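Local coordinates for aluminum resistance protein (Clostridium novyi, PDB 3I16), which probably cleaves carbon-sulfur bonds as a pyridoxal-5'-phosphate-dependent lyase of the methionine gamma-lyase family, and is probably involved in aluminum resistance, at residues Arg41-Asn44 with Gln45-Leu49; Asp226-Glu229 with Pro230-Gly234; Arg270-Val273 with Pro274-Gly278. All blocks are in the same frame, centred on the assembly; numbering follows the deposited sequence.

How the contacts relate
Along the chain the three contacts follow in series, all within the methionine gamma-lyase region. Contact 1 is a piece of the long helix 17-54; contact 2 is a turn in the connection from strand 214-218 to strand 237-241, neighbours in the seven-stranded mixed sheet; contact 3 spans the C-terminal end of helix 261-271 and the loop after it. Contacts 1 and 2 touch, their centres about 14 Å apart: Asn44 and Lys47 of the helix reach the backbone carbonyls of Asp226 and Thr227. Contact 3 stands apart, its centre about 33 Å from contact 1 and 28 Å from contact 2. Contact 1 faces the second subunit and contact 3 the third, so the pair marks two different interfaces of the tetramer.

Contact 1. Residues Arg41-Asn44 with Gln45-Leu49; sequences REFN and QLKVL. With EDO (1,2-ethanediol), chain L.
Residues Arg41-Leu49 are two and a half turns of uninterrupted alpha-helix, in which Gln45 N, Leu46 N, Lys47 N and Val48 N each donate to the carbonyl four residues back. Of these bonds, Lys47 N to Phe43 O (2.8 Å) lies in the carbonyl plane. One turn apart, Asn44 and Lys47 run alongside each other and point the same way. The lysine chain is extended until it bends at its third torsion (70°), which brings NZ beside the asparagine amide; NZ gives Asn44 OD1 a weak bond of 3.3 Å, and CE packs 3.4 Å from the same oxygen. Both groups have stronger partners outside: Asn44 ND2 donates to Asp226 O and Lys47 NZ to Thr227 O. The helix thus presents two neighbouring donors to two successive carbonyls of a loop. Lys47 CD approaches the Phe43 ring obliquely, 4.2 Å from CE2, and Phe43 also rests on Thr227. Val48 CG2 sits 3.4 Å from Asn44 O. Arg41 NH1 makes a weak 3.3 Å bond to O2 of an ethanediol at the guanidinium edge; the stronger tie is made by NE, a salt bridge to Asp412 of the second subunit. Glu42 likewise bridges to Lys415 of that subunit, and Gln45 OE1 bonds to its Thr410. This part of helix 17-54 packs between two sets of neighbours: Asn44 and Val48 on Pro298 of helix 287-318 and on Phe224 in the loop after strand 214-218, Glu42 and Leu46 on the second subunit.

Contact 2. Residues Asp226-Glu229 with Pro230-Gly234; sequences DTKE and PTDVG
An Asx turn leading into a short 3-10 turn shapes this part of the connection between strands 214-218 and 237-241, in the large mixed sheet of the cofactor-binding fold. Asp226 opens it: OD2 accepts from Lys228 N at 3.2 Å, with the donor well above the carboxylate plane. Three residues on, Glu229 and Asp232 hold each other reciprocally across the start of the 3-10 segment 230-232. Asp232 N donates to Glu229 O (2.9 Å), reaching the carbonyl from above its plane, and the carboxylate of Asp232 turns back to take the amide of Glu229. CG of Asp232 lies beside its own backbone N and opposite the carbonyl carbon (chi1 -64°), the setting that points OD2 back along the chain. The other carboxylate oxygen, OD1, is bonded to Asn87, which should help fix the rotation of the group. Pro230 starts the turn with its ring alongside the Glu229 side chain, the two pointing the same way, and Glu229 OE1 lies 3.5 Å from Pro230 CD. The Glu229 carboxylate is buried and well matched: OE1 forms a salt bridge with Arg184 and a hydrogen bond with Asn219, while OE2 takes the backbone N of Phe224. Thr231 OG1 bonds to Phe86 O. The exposed Lys228 chain crosses Val233 at about a right angle, CD meeting CG1 at 4.2 Å. Ile196 of helix 196-209 packs on both Pro230 and Val233. The side-chain bond that braces the start of the turn, Glu229 N to Asp232 OD2, is 2.9 Å long, nearly straight at 164°, and uses the anti lone pair of the carboxylate oxygen.

Contact 3. Residues Arg270-Val273 with Pro274-Gly278; sequences RLTV and PGIGG. With EDO (1,2-ethanediol), chain R; EDO (1,2-ethanediol), chain K.
Thr272 holds OG1 between its backbone N and carbonyl carbon (chi1 67°), directed at Gly277, while Val273 has CG1 anti to the carbonyl carbon (chi1 -71°), which leaves CG2 between N and C, next to Ile276. Thr272 OG1 donates to Gly277 O at 2.8 Å, approaching the carbonyl strongly from the side, with a C=O to donor angle of 107°; Thr272 CG2 packs on the same oxygen. Val273 CG2 meets Ile276 CG1 at 3.4 Å, closer than a usual carbon-carbon contact, the two side chains lying alongside and pointing the same way. Val273 O is gripped twice: Gly277 N comes in nearly end-on to the carbonyl at 3.1 Å, and Ile276 N from above its plane at 3.0 Å. Val273-Ile276 form a type II beta turn, with Pro274 and Gly275 at its corners, and Gly277 N adds a bond from one residue further on. The turn comes directly after helix 261-271, where Thr272 is the first residue to leave helical angles. Gly275 and Gly277 both have positive phi, which suits the reversal. Arg270 takes no part in the turn; its NH1 donates to O2 of two ethanediol molecules, each at 3.0 Å. NH2 bonds to Thr272 O of the third subunit, and the group also makes a cation-pi contact with Phe109. The loop lies at this subunit interface, with Thr272, Pro274 and Ile276 packing respectively on Val98, Asp131 and Thr128 of the third subunit. Within its own chain it begins the connection from helix 261-271 to helix 287-318; Arg270 and Leu271 lean on helix 100-111, and Gly278 O takes a hydrogen bond from Arg94 at the end of strand 90-94.

Contact 1. Residues Arg41-Asn44 with Gln45-Leu49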
loop_
_atom_site.group_PDB
_atom_site.type_symbol
_atom_site.label_atom_id
_atom_site.label_comp_id
_atom_site.label_asym_id
_atom_site.label_seq_id
_atom_site.Cartn_x
_atom_site.Cartn_y
_atom_site.Cartn_z
ATOM N N ARG B 41 -5.892 -32.002 5.968
ATOM C CA ARG B 41 -5.142 -30.825 5.489
ATOM C C ARG B 41 -4.625 -31.030 4.078
ATOM O O ARG B 41 -4.689 -30.125 3.229
ATOM C CB ARG B 41 -3.994 -30.532 6.458
ATOM C CG ARG B 41 -3.111 -29.341 6.090
ATOM C CD ARG B 41 -1.934 -29.278 7.009
ATOM N NE ARG B 41 -1.086 -30.467 6.900
ATOM C CZ ARG B 41 -0.095 -30.775 7.727
ATOM N NH1 ARG B 41 0.214 -29.998 8.767
ATOM N NH2 ARG B 41 0.594 -31.890 7.528
ATOM N N GLU B 42 -4.139 -32.232 3.824
ATOM C CA GLU B 42 -3.651 -32.617 2.521
ATOM C C GLU B 42 -4.750 -32.455 1.457
ATOM O O GLU B 42 -4.527 -31.858 0.399
ATOM C CB GLU B 42 -3.218 -34.076 2.594
ATOM C CG GLU B 42 -2.652 -34.626 1.341
ATOM C CD GLU B 42 -2.181 -36.039 1.553
ATOM O OE1 GLU B 42 -3.045 -36.927 1.755
ATOM O OE2 GLU B 42 -0.948 -36.246 1.519
ATOM N N PHE B 43 -5.926 -33.026 1.725
ATOM C CA PHE B 43 -7.054 -32.893 0.789
ATOM C C PHE B 43 -7.407 -31.420 0.561
ATOM O O PHE B 43 -7.615 -30.976 -0.590
ATOM C CB PHE B 43 -8.301 -33.585 1.309
ATOM C CG PHE B 43 -9.470 -33.453 0.380
ATOM C CD1 PHE B 43 -9.666 -34.368 -0.642
ATOM C CD2 PHE B 43 -10.335 -32.401 0.499
ATOM C CE1 PHE B 43 -10.709 -34.249 -1.490
ATOM C CE2 PHE B 43 -11.389 -32.264 -0.378
ATOM C CZ PHE B 43 -11.579 -33.198 -1.362
ATOM N N ASN B 44 -7.493 -30.678 1.668
ATOM C CA ASN B 44 -7.869 -29.273 1.598
ATOM C C ASN B 44 -6.831 -28.435 0.870
ATOM O O ASN B 44 -7.181 -27.491 0.207
ATOM C CB ASN B 44 -8.189 -28.690 2.993
ATOM C CG ASN B 44 -9.549 -29.173 3.556
ATOM O OD1 ASN B 44 -10.442 -29.570 2.803
ATOM N ND2 ASN B 44 -9.703 -29.127 4.881
ATOM N N GLN B 45 -5.561 -28.793 0.958
ATOM C CA GLN B 45 -4.547 -28.049 0.265
ATOM C C GLN B 45 -4.760 -28.263 -1.236
ATOM O O GLN B 45 -4.647 -27.333 -2.032
ATOM C CB GLN B 45 -3.134 -28.517 0.668
ATOM C CG GLN B 45 -2.012 -27.718 -0.019
ATOM C CD GLN B 45 -1.881 -26.319 0.524
ATOM O OE1 GLN B 45 -1.279 -26.120 1.570
ATOM N NE2 GLN B 45 -2.403 -25.336 -0.201
ATOM N N LEU B 46 -5.041 -29.503 -1.621
ATOM C CA LEU B 46 -5.260 -29.841 -3.027
ATOM C C LEU B 46 -6.530 -29.165 -3.569
ATOM O O LEU B 46 -6.537 -28.659 -4.688
ATOM C CB LEU B 46 -5.323 -31.356 -3.187
ATOM C CG LEU B 46 -5.593 -31.930 -4.560
ATOM C CD1 LEU B 46 -4.571 -31.438 -5.609
ATOM C CD2 LEU B 46 -5.592 -33.429 -4.430
ATOM N N LYS B 47 -7.574 -29.130 -2.747
ATOM C CA LYS B 47 -8.835 -28.456 -3.090
ATOM C C LYS B 47 -8.590 -26.980 -3.434
ATOM O O LYS B 47 -9.073 -26.466 -4.463
ATOM C CB LYS B 47 -9.826 -28.578 -1.920
ATOM C CG LYS B 47 -11.148 -27.838 -2.109
ATOM C CD LYS B 47 -12.217 -28.249 -1.091
ATOM C CE LYS B 47 -11.954 -27.800 0.324
ATOM N NZ LYS B 47 -13.028 -28.288 1.216
ATOM N N VAL B 48 -7.824 -26.302 -2.591
ATOM C CA VAL B 48 -7.519 -24.884 -2.827
ATOM C C VAL B 48 -6.605 -24.684 -4.044
ATOM O O VAL B 48 -6.846 -23.783 -4.856
ATOM C CB VAL B 48 -6.940 -24.194 -1.563
ATOM C CG1 VAL B 48 -6.516 -22.770 -1.874
ATOM C CG2 VAL B 48 -7.968 -24.223 -0.399
ATOM N N LEU B 49 -5.589 -25.534 -4.198
ATOM C CA LEU B 49 -4.671 -25.433 -5.342
ATOM C C LEU B 49 -5.468 -25.580 -6.622
ATOM O O LEU B 49 -5.294 -24.818 -7.570
ATOM C CB LEU B 49 -3.623 -26.524 -5.305
ATOM C CG LEU B 49 -2.625 -26.591 -6.486
ATOM C CD1 LEU B 49 -1.734 -25.323 -6.614
ATOM C CD2 LEU B 49 -1.772 -27.868 -6.360
HETATM C C1 EDO L . 3.062 -28.639 13.592
HETATM O O1 EDO L . 3.551 -27.341 13.228
HETATM C C2 EDO L . 2.874 -29.523 12.367
HETATM O O2 EDO L . 1.716 -29.165 11.589
#

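Contact 2. Residues Asp226-Glu229 with Pro230-Gly234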
loop_
_atom_site.group_PDB
_atom_site.type_symbol
_atom_site.label_atom_id
_atom_site.label_comp_id
_atom_site.label_asym_id
_atom_site.label_seq_id
_atom_site.Cartn_x
_atom_site.Cartn_y
_atom_site.Cartn_z
ATOM N N ASP B 226 -12.734 -29.731 8.042
ATOM C CA ASP B 226 -13.132 -30.988 7.452
ATOM C C ASP B 226 -12.858 -30.830 5.970
ATOM O O ASP B 226 -12.490 -29.745 5.521
ATOM C CB ASP B 226 -14.628 -31.246 7.739
ATOM C CG ASP B 226 -15.073 -32.651 7.382
ATOM O OD1 ASP B 226 -14.526 -33.613 7.933
ATOM O OD2 ASP B 226 -15.954 -32.792 6.527
ATOM N N THR B 227 -12.998 -31.916 5.217
ATOM C CA THR B 227 -12.803 -31.884 3.784
ATOM C C THR B 227 -14.039 -31.282 3.105
ATOM O O THR B 227 -13.965 -30.888 1.936
ATOM C CB THR B 227 -12.527 -33.277 3.199
ATOM O OG1 THR B 227 -13.609 -34.140 3.536
ATOM C CG2 THR B 227 -11.246 -33.854 3.769
ATOM N N LYS B 228 -15.158 -31.240 3.826
ATOM C CA LYS B 228 -16.381 -30.596 3.350
ATOM C C LYS B 228 -16.663 -29.297 4.108
ATOM O O LYS B 228 -16.215 -29.102 5.240
ATOM C CB LYS B 228 -17.592 -31.521 3.539
ATOM C CG LYS B 228 -17.590 -32.758 2.670
ATOM C CD LYS B 228 -18.943 -33.459 2.711
ATOM C CE LYS B 228 -19.011 -34.571 1.687
ATOM N NZ LYS B 228 -17.935 -35.550 1.915
ATOM N N GLU B 229 -17.427 -28.424 3.471
ATOM C CA GLU B 229 -17.898 -27.180 4.085
ATOM C C GLU B 229 -19.441 -27.259 4.082
ATOM O O GLU B 229 -20.025 -28.172 3.478
ATOM C CB GLU B 229 -17.370 -25.980 3.321
ATOM C CG GLU B 229 -15.837 -25.802 3.427
ATOM C CD GLU B 229 -15.345 -25.449 4.829
ATOM O OE1 GLU B 229 -16.093 -24.801 5.584
ATOM O OE2 GLU B 229 -14.181 -25.792 5.166
ATOM N N PRO B 230 -20.111 -26.317 4.763
ATOM C CA PRO B 230 -21.573 -26.428 4.818
ATOM C C PRO B 230 -22.239 -26.355 3.452
ATOM O O PRO B 230 -23.324 -26.905 3.279
ATOM C CB PRO B 230 -21.987 -25.247 5.687
ATOM C CG PRO B 230 -20.806 -24.993 6.549
ATOM C CD PRO B 230 -19.610 -25.270 5.666
ATOM N N THR B 231 -21.590 -25.708 2.491
ATOM C CA THR B 231 -22.116 -25.594 1.139
ATOM C C THR B 231 -22.077 -26.947 0.395
ATOM O O THR B 231 -22.737 -27.103 -0.624
ATOM C CB THR B 231 -21.334 -24.515 0.352
ATOM O OG1 THR B 231 -19.930 -24.727 0.553
ATOM C CG2 THR B 231 -21.691 -23.105 0.862
ATOM N N ASP B 232 -21.300 -27.906 0.892
ATOM C CA ASP B 232 -21.231 -29.240 0.321
ATOM C C ASP B 232 -22.353 -30.109 0.892
ATOM O O ASP B 232 -22.562 -31.214 0.403
ATOM C CB ASP B 232 -19.863 -29.897 0.602
ATOM C CG ASP B 232 -18.719 -29.169 -0.053
ATOM O OD1 ASP B 232 -18.801 -28.968 -1.277
ATOM O OD2 ASP B 232 -17.747 -28.780 0.646
ATOM N N VAL B 233 -23.058 -29.643 1.931
ATOM C CA VAL B 233 -24.171 -30.423 2.494
ATOM C C VAL B 233 -25.514 -29.674 2.450
ATOM O O VAL B 233 -26.395 -29.898 3.297
ATOM C CB VAL B 233 -23.844 -31.016 3.912
ATOM C CG1 VAL B 233 -22.708 -32.048 3.785
ATOM C CG2 VAL B 233 -23.490 -29.945 4.935
ATOM N N GLY B 234 -25.656 -28.784 1.464
ATOM C CA GLY B 234 -26.924 -28.098 1.201
ATOM C C GLY B 234 -27.130 -26.660 1.668
ATOM O O GLY B 234 -28.218 -26.134 1.499
HETATM O O HOH W 1 -15.366 -30.711 -0.567
#

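Contact 3. Residues Arg270-Val273 with Pro274-Gly278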
loop_
_atom_site.group_PDB
_atom_site.type_symbol
_atom_site.label_atom_id
_atom_site.label_comp_id
_atom_site.label_asym_id
_atom_site.label_seq_id
_atom_site.Cartn_x
_atom_site.Cartn_y
_atom_site.Cartn_z
ATOM N N ARG B 270 -26.834 -5.063 -0.147
ATOM C CA ARG B 270 -26.746 -4.553 1.215
ATOM C C ARG B 270 -25.305 -4.060 1.496
ATOM O O ARG B 270 -25.122 -3.072 2.166
ATOM C CB ARG B 270 -27.156 -5.629 2.227
ATOM C CG ARG B 270 -26.805 -5.308 3.684
ATOM C CD ARG B 270 -27.534 -4.096 4.218
ATOM N NE ARG B 270 -26.967 -3.668 5.490
ATOM C CZ ARG B 270 -27.620 -3.056 6.475
ATOM N NH1 ARG B 270 -28.938 -2.796 6.419
ATOM N NH2 ARG B 270 -26.939 -2.707 7.549
ATOM N N LEU B 271 -24.294 -4.778 1.033
ATOM C CA LEU B 271 -22.912 -4.337 1.223
ATOM C C LEU B 271 -22.719 -2.949 0.592
ATOM O O LEU B 271 -22.038 -2.127 1.184
ATOM C CB LEU B 271 -21.900 -5.328 0.644
ATOM C CG LEU B 271 -20.428 -4.872 0.669
ATOM C CD1 LEU B 271 -19.864 -4.654 2.091
ATOM C CD2 LEU B 271 -19.573 -5.878 -0.104
ATOM N N THR B 272 -23.308 -2.715 -0.596
ATOM C CA THR B 272 -23.282 -1.406 -1.225
ATOM C C THR B 272 -24.750 -0.927 -1.275
ATOM O O THR B 272 -25.355 -0.680 -0.217
ATOM C CB THR B 272 -22.558 -1.411 -2.612
ATOM O OG1 THR B 272 -23.315 -2.176 -3.572
ATOM C CG2 THR B 272 -21.145 -1.983 -2.463
ATOM N N VAL B 273 -25.311 -0.813 -2.483
ATOM C CA VAL B 273 -26.686 -0.419 -2.682
ATOM C C VAL B 273 -27.299 -1.172 -3.876
ATOM O O VAL B 273 -26.578 -1.670 -4.758
ATOM C CB VAL B 273 -26.802 1.084 -2.970
ATOM C CG1 VAL B 273 -26.509 1.933 -1.711
ATOM C CG2 VAL B 273 -25.878 1.460 -4.137
ATOM N N PRO B 274 -28.635 -1.249 -3.913
ATOM C CA PRO B 274 -29.322 -1.778 -5.086
ATOM C C PRO B 274 -28.859 -1.069 -6.359
ATOM O O PRO B 274 -28.696 0.167 -6.370
ATOM C CB PRO B 274 -30.780 -1.447 -4.791
ATOM C CG PRO B 274 -30.873 -1.627 -3.289
ATOM C CD PRO B 274 -29.559 -1.108 -2.766
ATOM N N GLY B 275 -28.590 -1.862 -7.399
ATOM C CA GLY B 275 -28.164 -1.334 -8.682
ATOM C C GLY B 275 -26.676 -1.234 -8.827
ATOM O O GLY B 275 -26.200 -0.998 -9.926
ATOM N N ILE B 276 -25.935 -1.367 -7.722
ATOM C CA ILE B 276 -24.463 -1.382 -7.744
ATOM C C ILE B 276 -23.975 -2.788 -7.331
ATOM O O ILE B 276 -23.254 -3.455 -8.073
ATOM C CB ILE B 276 -23.837 -0.329 -6.791
ATOM C CG1 ILE B 276 -24.313 1.105 -7.126
ATOM C CG2 ILE B 276 -22.299 -0.433 -6.810
ATOM C CD1 ILE B 276 -24.009 1.620 -8.547
ATOM N N GLY B 277 -24.347 -3.229 -6.135
ATOM C CA GLY B 277 -23.938 -4.547 -5.655
ATOM C C GLY B 277 -22.428 -4.654 -5.657
ATOM O O GLY B 277 -21.734 -3.705 -5.252
ATOM N N GLY B 278 -21.914 -5.768 -6.183
ATOM C CA GLY B 278 -20.461 -6.010 -6.227
ATOM C C GLY B 278 -19.695 -5.456 -7.419
ATOM O O GLY B 278 -18.491 -5.649 -7.508
HETATM C C1 EDO R . -32.040 -1.647 5.531
HETATM O O1 EDO R . -30.924 -0.782 5.280
HETATM C C2 EDO R . -32.136 -2.528 4.298
HETATM O O2 EDO R . -30.985 -3.382 4.266
HETATM C C1 EDO K . -30.507 1.039 8.635
HETATM O O1 EDO K . -30.553 0.979 7.205
HETATM C C2 EDO K . -29.377 0.178 9.188
HETATM O O2 EDO K . -29.547 -1.222 8.930
#